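Local coordinates for protein DyP-type peroxidase (Pleurotus ostreatus PC15, PDB 6FSK) that probably uses heme b and hydrogen peroxide to oxidise dyes and other substrates, among them Mn(II), as a DyP-type peroxidase, at residues N7-I12 against P43-S48; E273-R278 against S443-N448. The protein carries 1 engineered substitution. All blocks are in the same frame, centred on the assembly; numbering follows the deposited sequence.

Overall arrangement
Contact 1 and contact 2 lie on opposite sides of the chain's centre. Their centres are 42 Å apart, and their nearest atoms are separated by about 26 Å. They come in series along the chain: contact 1 closes within the first fifty residues, before contact 2 opens at helix 268-280. Contact 1 belongs to the DyP dimeric alpha+beta barrel domain and rests near strand 74-80 of the antiparallel sheet. The helix of contact 2 falls in the C-terminal part of the DyP fold. The two share no helix or strand. Each ties a loop down in its own part of the fold. In contact 2 the side chain of Arg278 is about 10 Å from that of the axial heme ligand His329; contact 1 lies away from the heme site.

Contact 1: residues N7-I12 against P43-S48; sequences NIQGDI and PHIKTS
Gln9 and Thr47 form a single backbone bridge, flanked by two hydrogen bonds. The Ser48 N donates to Ile8 O at 2.8 Å, and the N lies almost in line with the Ile8 C=O bond (C=O...N 161°). The Gly10 N donates to Lys46 O, also at 2.8 Å, but from a position tilted 33° out of the carbonyl plane. Gly10 CA packs against Thr47 C at 3.5 Å. A CB on Gly10 would run into the carbonyl oxygen of Thr47.

The Gln9 side chain leaves the backbone with its CB directed away from 43-48. Its CG lies beside the backbone N (chi1 -67°), and the chain then runs on extended past the methyl of Ile45. Thus Gln9 CG is 3.9 Å from Ile45 CG2, Gln9 CD is 4.0 Å from it, and Gln9 OE1 is nearest to it at 3.6 Å. These are van der Waals contacts. The tip is fixed from outside, where Gln9 NE2 donates to the carbonyls of Pro473 and Val77. On the other flank, Ile8 CG2 touches Ser48 OG at 3.5 Å, while that hydroxyl bonds to Leu13 O.

The contact joins the loop before strand 20-28 to the loop between helices 31-41 and 48-63. Thr47 is the N-cap of helix 48-63 and bonds to Gly50 N through OG1. Ile45 touches Val77 of strand 74-80 and Leu478 of helix 475-481.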
ATOM      1  N   ASN A   7      -2.556 -22.633  -5.396  1.00 16.22           N
ATOM      2  CA  ASN A   7      -1.406 -22.699  -4.506  1.00 15.26           C
ATOM      3  C   ASN A   7      -1.073 -21.304  -3.920  1.00 14.90           C
ATOM      4  O   ASN A   7      -0.238 -21.227  -3.056  1.00 16.36           O
ATOM      5  CB  ASN A   7      -0.134 -23.266  -5.174  1.00 18.54           C
ATOM      6  CG  ASN A   7       0.891 -23.749  -4.197  1.00 21.34           C
ATOM      7  OD1 ASN A   7       0.569 -24.339  -3.160  1.00 24.75           O
ATOM      8  ND2 ASN A   7       2.116 -23.413  -4.483  1.00 26.25           N
ATOM      9  N   ILE A   8      -1.743 -20.277  -4.419  1.00 12.91           N
ATOM     10  CA  ILE A   8      -1.390 -18.846  -4.077  1.00 12.44           C
ATOM     11  C   ILE A   8      -2.486 -18.276  -3.178  1.00 10.84           C
ATOM     12  O   ILE A   8      -3.694 -18.357  -3.467  1.00 13.14           O
ATOM     13  CB  ILE A   8      -1.274 -18.018  -5.382  1.00 11.68           C
ATOM     14  CG1 ILE A   8      -0.072 -18.530  -6.172  1.00 12.54           C
ATOM     15  CG2 ILE A   8      -1.047 -16.548  -5.065  1.00 11.80           C
ATOM     16  CD1 ILE A   8      -0.166 -18.261  -7.668  1.00 14.47           C
ATOM     17  N   GLN A   9      -2.093 -17.644  -2.089  1.00 11.07           N
ATOM     18  CA  GLN A   9      -3.056 -16.987  -1.277  1.00 11.69           C
ATOM     19  C   GLN A   9      -3.751 -15.851  -1.992  1.00 11.10           C
ATOM     20  O   GLN A   9      -3.123 -15.017  -2.633  1.00 11.70           O
ATOM     21  CB  GLN A   9      -2.430 -16.525   0.071  1.00 11.57           C
ATOM     22  CG  GLN A   9      -2.001 -17.648   1.013  1.00 11.27           C
ATOM     23  CD  GLN A   9      -1.733 -17.120   2.412  1.00 10.73           C
ATOM     24  OE1 GLN A   9      -2.663 -16.564   3.017  1.00 12.00           O
ATOM     25  NE2 GLN A   9      -0.544 -17.333   2.936  1.00 11.10           N
ATOM     26  N   GLY A  10      -5.075 -15.818  -1.793  1.00 10.79           N
ATOM     27  CA  GLY A  10      -5.974 -15.038  -2.624  1.00 11.54           C
ATOM     28  C   GLY A  10      -5.887 -13.515  -2.473  1.00 13.03           C
ATOM     29  O   GLY A  10      -6.242 -12.801  -3.373  1.00 12.50           O
ATOM     30  N   ASP A  11      -5.282 -13.040  -1.390  1.00 10.79           N
ATOM     31  CA  ASP A  11      -5.124 -11.595  -1.343  1.00 11.00           C
ATOM     32  C   ASP A  11      -4.060 -11.088  -2.254  1.00 11.80           C
ATOM     33  O   ASP A  11      -4.099  -9.867  -2.552  1.00 12.11           O
ATOM     34  CB  ASP A  11      -4.782 -11.103   0.066  1.00 10.89           C
ATOM     35  CG  ASP A  11      -5.199  -9.625   0.320  1.00 12.56           C
ATOM     36  OD1 ASP A  11      -6.291  -9.227  -0.195  1.00 13.10           O
ATOM     37  OD2 ASP A  11      -4.500  -8.968   1.113  1.00 11.96           O
ATOM     38  N   ILE A  12      -3.127 -11.929  -2.712  1.00 10.97           N
ATOM     39  CA  ILE A  12      -1.972 -11.485  -3.461  1.00 11.21           C
ATOM     40  C   ILE A  12      -2.456 -11.192  -4.910  1.00 12.94           C
ATOM     41  O   ILE A  12      -2.290 -10.116  -5.398  1.00 14.23           O
ATOM     42  CB  ILE A  12      -0.818 -12.522  -3.438  1.00 11.33           C
ATOM     43  CG1 ILE A  12      -0.384 -12.882  -2.034  1.00 11.21           C
ATOM     44  CG2 ILE A  12       0.324 -12.055  -4.264  1.00 11.96           C
ATOM     45  CD1 ILE A  12       0.361 -14.153  -1.937  1.00 11.55           C
ATOM     46  N   PRO A  43      -6.980 -25.576   5.428  1.00 17.44           N
ATOM     47  CA  PRO A  43      -8.126 -25.689   4.535  1.00 17.41           C
ATOM     48  C   PRO A  43      -9.103 -24.535   4.522  1.00 17.01           C
ATOM     49  O   PRO A  43      -9.917 -24.464   3.622  1.00 20.60           O
ATOM     50  CB  PRO A  43      -8.838 -26.986   5.012  1.00 19.17           C
ATOM     51  CG  PRO A  43      -7.829 -27.685   5.722  1.00 20.63           C
ATOM     52  CD  PRO A  43      -6.904 -26.711   6.358  1.00 19.03           C
ATOM     53  N   HIS A  44      -9.028 -23.624   5.526  1.00 16.56           N
ATOM     54  CA  HIS A  44      -9.783 -22.394   5.545  1.00 16.30           C
ATOM     55  C   HIS A  44      -9.196 -21.244   4.690  1.00 15.22           C
ATOM     56  O   HIS A  44      -9.929 -20.267   4.440  1.00 17.51           O
ATOM     57  CB  HIS A  44      -9.810 -21.856   6.963  1.00 18.19           C
ATOM     58  CG  HIS A  44     -10.749 -22.582   7.862  1.00 23.34           C
ATOM     59  ND1 HIS A  44     -10.396 -23.688   8.603  1.00 27.45           N
ATOM     60  CD2 HIS A  44     -12.050 -22.349   8.121  1.00 25.19           C
ATOM     61  CE1 HIS A  44     -11.455 -24.130   9.270  1.00 23.76           C
ATOM     62  NE2 HIS A  44     -12.467 -23.319   9.018  1.00 28.74           N
ATOM     63  N   ILE A  45      -7.965 -21.363   4.242  1.00 14.33           N
ATOM     64  CA  ILE A  45      -7.271 -20.208   3.578  1.00 14.32           C
ATOM     65  C   ILE A  45      -7.806 -19.976   2.181  1.00 14.36           C
ATOM     66  O   ILE A  45      -7.972 -20.959   1.429  1.00 15.64           O
ATOM     67  CB  ILE A  45      -5.770 -20.414   3.584  1.00 14.32           C
ATOM     68  CG1 ILE A  45      -5.274 -20.420   5.005  1.00 16.49           C
ATOM     69  CG2 ILE A  45      -5.011 -19.331   2.780  1.00 13.65           C
ATOM     70  CD1 ILE A  45      -3.856 -20.821   5.181  1.00 21.65           C
ATOM     71  N   LYS A  46      -8.160 -18.731   1.854  1.00 12.04           N
ATOM     72  CA  LYS A  46      -8.662 -18.428   0.519  1.00 13.17           C
ATOM     73  C   LYS A  46      -7.527 -18.378  -0.503  1.00 13.83           C
ATOM     74  O   LYS A  46      -6.498 -17.685  -0.309  1.00 13.82           O
ATOM     75  CB  LYS A  46      -9.330 -17.072   0.553  1.00 14.13           C
ATOM     76  CG  LYS A  46     -10.007 -16.602  -0.726  1.00 14.23           C
ATOM     77  CD  LYS A  46     -11.155 -17.497  -1.203  1.00 18.78           C
ATOM     78  CE  LYS A  46     -12.275 -17.667  -0.210  1.00 19.25           C
ATOM     79  NZ  LYS A  46     -13.425 -18.595  -0.671  1.00 21.60           N
ATOM     80  N   THR A  47      -7.666 -19.147  -1.559  1.00 12.60           N
ATOM     81  CA  THR A  47      -6.708 -19.086  -2.680  1.00 12.25           C
ATOM     82  C   THR A  47      -7.150 -18.152  -3.799  1.00 12.42           C
ATOM     83  O   THR A  47      -8.287 -17.733  -3.903  1.00 11.69           O
ATOM     84  CB  THR A  47      -6.450 -20.507  -3.266  1.00 13.33           C
ATOM     85  OG1 THR A  47      -7.605 -20.845  -4.031  1.00 15.02           O
ATOM     86  CG2 THR A  47      -6.159 -21.444  -2.188  1.00 15.09           C
ATOM     87  N   SER A  48      -6.199 -17.874  -4.710  1.00 13.03           N
ATOM     88  CA  SER A  48      -6.494 -17.056  -5.884  1.00 14.03           C
ATOM     89  C   SER A  48      -7.549 -17.717  -6.785  1.00 14.63           C
ATOM     90  O   SER A  48      -8.419 -17.049  -7.295  1.00 15.05           O
ATOM     91  CB  SER A  48      -5.256 -16.800  -6.703  1.00 15.13           C
ATOM     92  OG  SER A  48      -4.383 -15.945  -5.974  1.00 17.50           O
TER

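Contact 2: residues E273-R278 against S443-N448; sequences ELLGAR and SGTNPN
Arg278 of helix 268-280 and Thr445 mark the closest approach of the two backbones, with CA atoms 6.2 Å apart. The loop 443-448 has no regular structure here and turns the carbonyls of Gly444 and Thr445 to the arginine.

Arg278 carries most of the contact. Its chain is extended at chi2 and then bends at chi3 (59°), which brings the guanidinium edge to two successive carbonyls. NH2 donates to Gly444 O at 3.0 Å, nearly along the C=O axis and close to the guanidinium plane. NE reaches Thr445 O at 2.7 Å in a bent, weak bond. Pro447 covers one face, its CG lying over the centre of the group, 3.8 Å from Arg278 CZ. Outside the loop, NH2 also donates to Gln321 O and NH1 to Thr322 O, so backbone oxygens hold the buried group in place. A leucine here would probably leave the Gly444 and Thr445 carbonyls without their donor and Pro447 without its flat partner.

One helical turn earlier, Leu275 CD1 packs on Thr445 CB at 3.6 Å. The loop is shaped locally by an Asx turn, in which Asn446 OD1 accepts from Asn448 N.

The contact joins helix 268-280 to the loop between strands 441-443 and 453-455. Ile454 of strand 453-455 touches both Leu275 and Thr445. Phe255 and Leu256 of helix 249-258 pack on Leu275 as well.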
ATOM      1  N   GLU A 273      -8.781  23.344  -4.223  1.00 11.30           N
ATOM      2  CA  GLU A 273      -9.130  22.024  -4.792  1.00 12.86           C
ATOM      3  C   GLU A 273      -8.062  21.544  -5.769  1.00 11.81           C
ATOM      4  O   GLU A 273      -7.605  20.395  -5.756  1.00 11.68           O
ATOM      5  CB  GLU A 273     -10.476  22.114  -5.523  1.00 15.73           C
ATOM      6  CG  GLU A 273     -11.030  20.840  -6.167  1.00 20.87           C
ATOM      7  CD  GLU A 273     -12.256  21.136  -7.105  1.00 25.01           C
ATOM      8  OE1 GLU A 273     -12.554  22.367  -7.454  1.00 31.06           O
ATOM      9  OE2 GLU A 273     -13.000  20.172  -7.449  1.00 30.59           O
ATOM     10  N   LEU A 274      -7.568  22.486  -6.566  1.00 11.03           N
ATOM     11  CA  LEU A 274      -6.520  22.208  -7.587  1.00 11.33           C
ATOM     12  C   LEU A 274      -5.250  21.846  -6.839  1.00 10.74           C
ATOM     13  O   LEU A 274      -4.533  20.970  -7.281  1.00 11.27           O
ATOM     14  CB  LEU A 274      -6.287  23.424  -8.453  1.00 12.13           C
ATOM     15  CG  LEU A 274      -5.161  23.316  -9.482  1.00 11.83           C
ATOM     16  CD1 LEU A 274      -5.435  22.230 -10.460  1.00 12.47           C
ATOM     17  CD2 LEU A 274      -4.924  24.629 -10.214  1.00 12.86           C
ATOM     18  N   LEU A 275      -4.922  22.522  -5.746  1.00 10.52           N
ATOM     19  CA  LEU A 275      -3.715  22.146  -5.017  1.00 10.55           C
ATOM     20  C   LEU A 275      -3.745  20.715  -4.556  1.00 10.33           C
ATOM     21  O   LEU A 275      -2.731  20.000  -4.678  1.00 10.30           O
ATOM     22  CB  LEU A 275      -3.401  23.084  -3.819  1.00 10.87           C
ATOM     23  CG  LEU A 275      -2.213  22.684  -2.936  1.00 11.04           C
ATOM     24  CD1 LEU A 275      -0.958  22.752  -3.761  1.00 11.86           C
ATOM     25  CD2 LEU A 275      -2.130  23.626  -1.724  1.00 11.92           C
ATOM     26  N   GLY A 276      -4.882  20.315  -3.977  1.00  9.88           N
ATOM     27  CA  GLY A 276      -5.022  18.910  -3.522  1.00 10.58           C
ATOM     28  C   GLY A 276      -4.786  17.932  -4.650  1.00 10.88           C
ATOM     29  O   GLY A 276      -4.037  16.956  -4.500  1.00  9.78           O
ATOM     30  N   ALA A 277      -5.408  18.219  -5.765  1.00 10.25           N
ATOM     31  CA  ALA A 277      -5.296  17.368  -6.953  1.00  9.66           C
ATOM     32  C   ALA A 277      -3.876  17.263  -7.436  1.00 10.20           C
ATOM     33  O   ALA A 277      -3.393  16.209  -7.849  1.00 10.77           O
ATOM     34  CB  ALA A 277      -6.214  17.862  -8.071  1.00 10.08           C
ATOM     35  N   ARG A 278      -3.165  18.389  -7.361  1.00  9.25           N
ATOM     36  CA  ARG A 278      -1.760  18.471  -7.825  1.00  9.97           C
ATOM     37  C   ARG A 278      -0.795  17.785  -6.856  1.00  9.23           C
ATOM     38  O   ARG A 278       0.202  17.207  -7.310  1.00 10.55           O
ATOM     39  CB  ARG A 278      -1.406  19.899  -8.198  1.00  9.89           C
ATOM     40  CG  ARG A 278      -2.123  20.389  -9.426  1.00 10.85           C
ATOM     41  CD  ARG A 278      -1.775  21.774  -9.820  1.00 11.96           C
ATOM     42  NE  ARG A 278      -0.311  21.978 -10.104  1.00 10.65           N
ATOM     43  CZ  ARG A 278       0.270  21.860 -11.320  1.00 11.44           C
ATOM     44  NH1 ARG A 278      -0.421  21.375 -12.375  1.00 13.58           N
ATOM     45  NH2 ARG A 278       1.544  22.189 -11.509  1.00 14.11           N
ATOM     46  N   SER A 443       7.720  21.631  -4.355  1.00 11.09           N
ATOM     47  CA  SER A 443       7.729  22.661  -5.402  1.00 11.07           C
ATOM     48  C   SER A 443       6.839  22.248  -6.537  1.00 12.45           C
ATOM     49  O   SER A 443       6.368  21.102  -6.608  1.00 11.65           O
ATOM     50  CB  SER A 443       9.179  22.855  -5.895  1.00 12.23           C
ATOM     51  OG  SER A 443       9.574  21.810  -6.737  1.00 13.48           O
ATOM     52  N   GLY A 444       6.645  23.142  -7.488  1.00 11.64           N
ATOM     53  CA  GLY A 444       5.967  22.834  -8.709  1.00 11.39           C
ATOM     54  C   GLY A 444       4.451  22.822  -8.625  1.00 11.25           C
ATOM     55  O   GLY A 444       3.793  22.549  -9.630  1.00 11.83           O
ATOM     56  N   THR A 445       3.851  23.110  -7.458  1.00 11.89           N
ATOM     57  CA  THR A 445       2.411  23.046  -7.346  1.00 11.82           C
ATOM     58  C   THR A 445       1.677  24.187  -8.103  1.00 13.26           C
ATOM     59  O   THR A 445       0.570  23.959  -8.514  1.00 11.30           O
ATOM     60  CB  THR A 445       1.935  22.922  -5.899  1.00 12.57           C
ATOM     61  OG1 THR A 445       2.225  24.095  -5.144  1.00 13.94           O
ATOM     62  CG2 THR A 445       2.513  21.637  -5.212  1.00 12.54           C
ATOM     63  N   ASN A 446       2.239  25.390  -8.266  1.00 12.28           N
ATOM     64  CA  ASN A 446       1.578  26.445  -9.016  1.00 12.79           C
ATOM     65  C   ASN A 446       2.042  26.294 -10.493  1.00 13.22           C
ATOM     66  O   ASN A 446       3.253  26.411 -10.772  1.00 14.16           O
ATOM     67  CB  ASN A 446       1.967  27.797  -8.536  1.00 13.90           C
ATOM     68  CG  ASN A 446       1.183  28.886  -9.291  1.00 15.69           C
ATOM     69  OD1 ASN A 446       1.097  28.921 -10.511  1.00 18.99           O
ATOM     70  ND2 ASN A 446       0.462  29.673  -8.521  1.00 20.05           N
ATOM     71  N   PRO A 447       1.150  25.993 -11.424  1.00 12.97           N
ATOM     72  CA  PRO A 447       1.556  25.767 -12.823  1.00 14.25           C
ATOM     73  C   PRO A 447       2.245  26.949 -13.450  1.00 16.11           C
ATOM     74  O   PRO A 447       3.056  26.786 -14.377  1.00 15.49           O
ATOM     75  CB  PRO A 447       0.230  25.503 -13.557  1.00 16.72           C
ATOM     76  CG  PRO A 447      -0.782  25.354 -12.516  1.00 18.12           C
ATOM     77  CD  PRO A 447      -0.284  25.751 -11.210  1.00 15.22           C
ATOM     78  N   ASN A 448       1.943  28.138 -12.970  1.00 16.45           N
ATOM     79  CA  ASN A 448       2.587  29.340 -13.544  1.00 16.42           C
ATOM     80  C   ASN A 448       3.902  29.716 -12.926  1.00 19.78           C
ATOM     81  O   ASN A 448       4.624  30.555 -13.480  1.00 22.49           O
ATOM     82  CB  ASN A 448       1.630  30.548 -13.486  1.00 17.64           C
ATOM     83  CG  ASN A 448       0.503  30.439 -14.465  1.00 20.42           C
ATOM     84  OD1 ASN A 448       0.674  29.851 -15.529  1.00 21.41           O
ATOM     85  ND2 ASN A 448      -0.658  31.001 -14.113  1.00 18.53           N
TER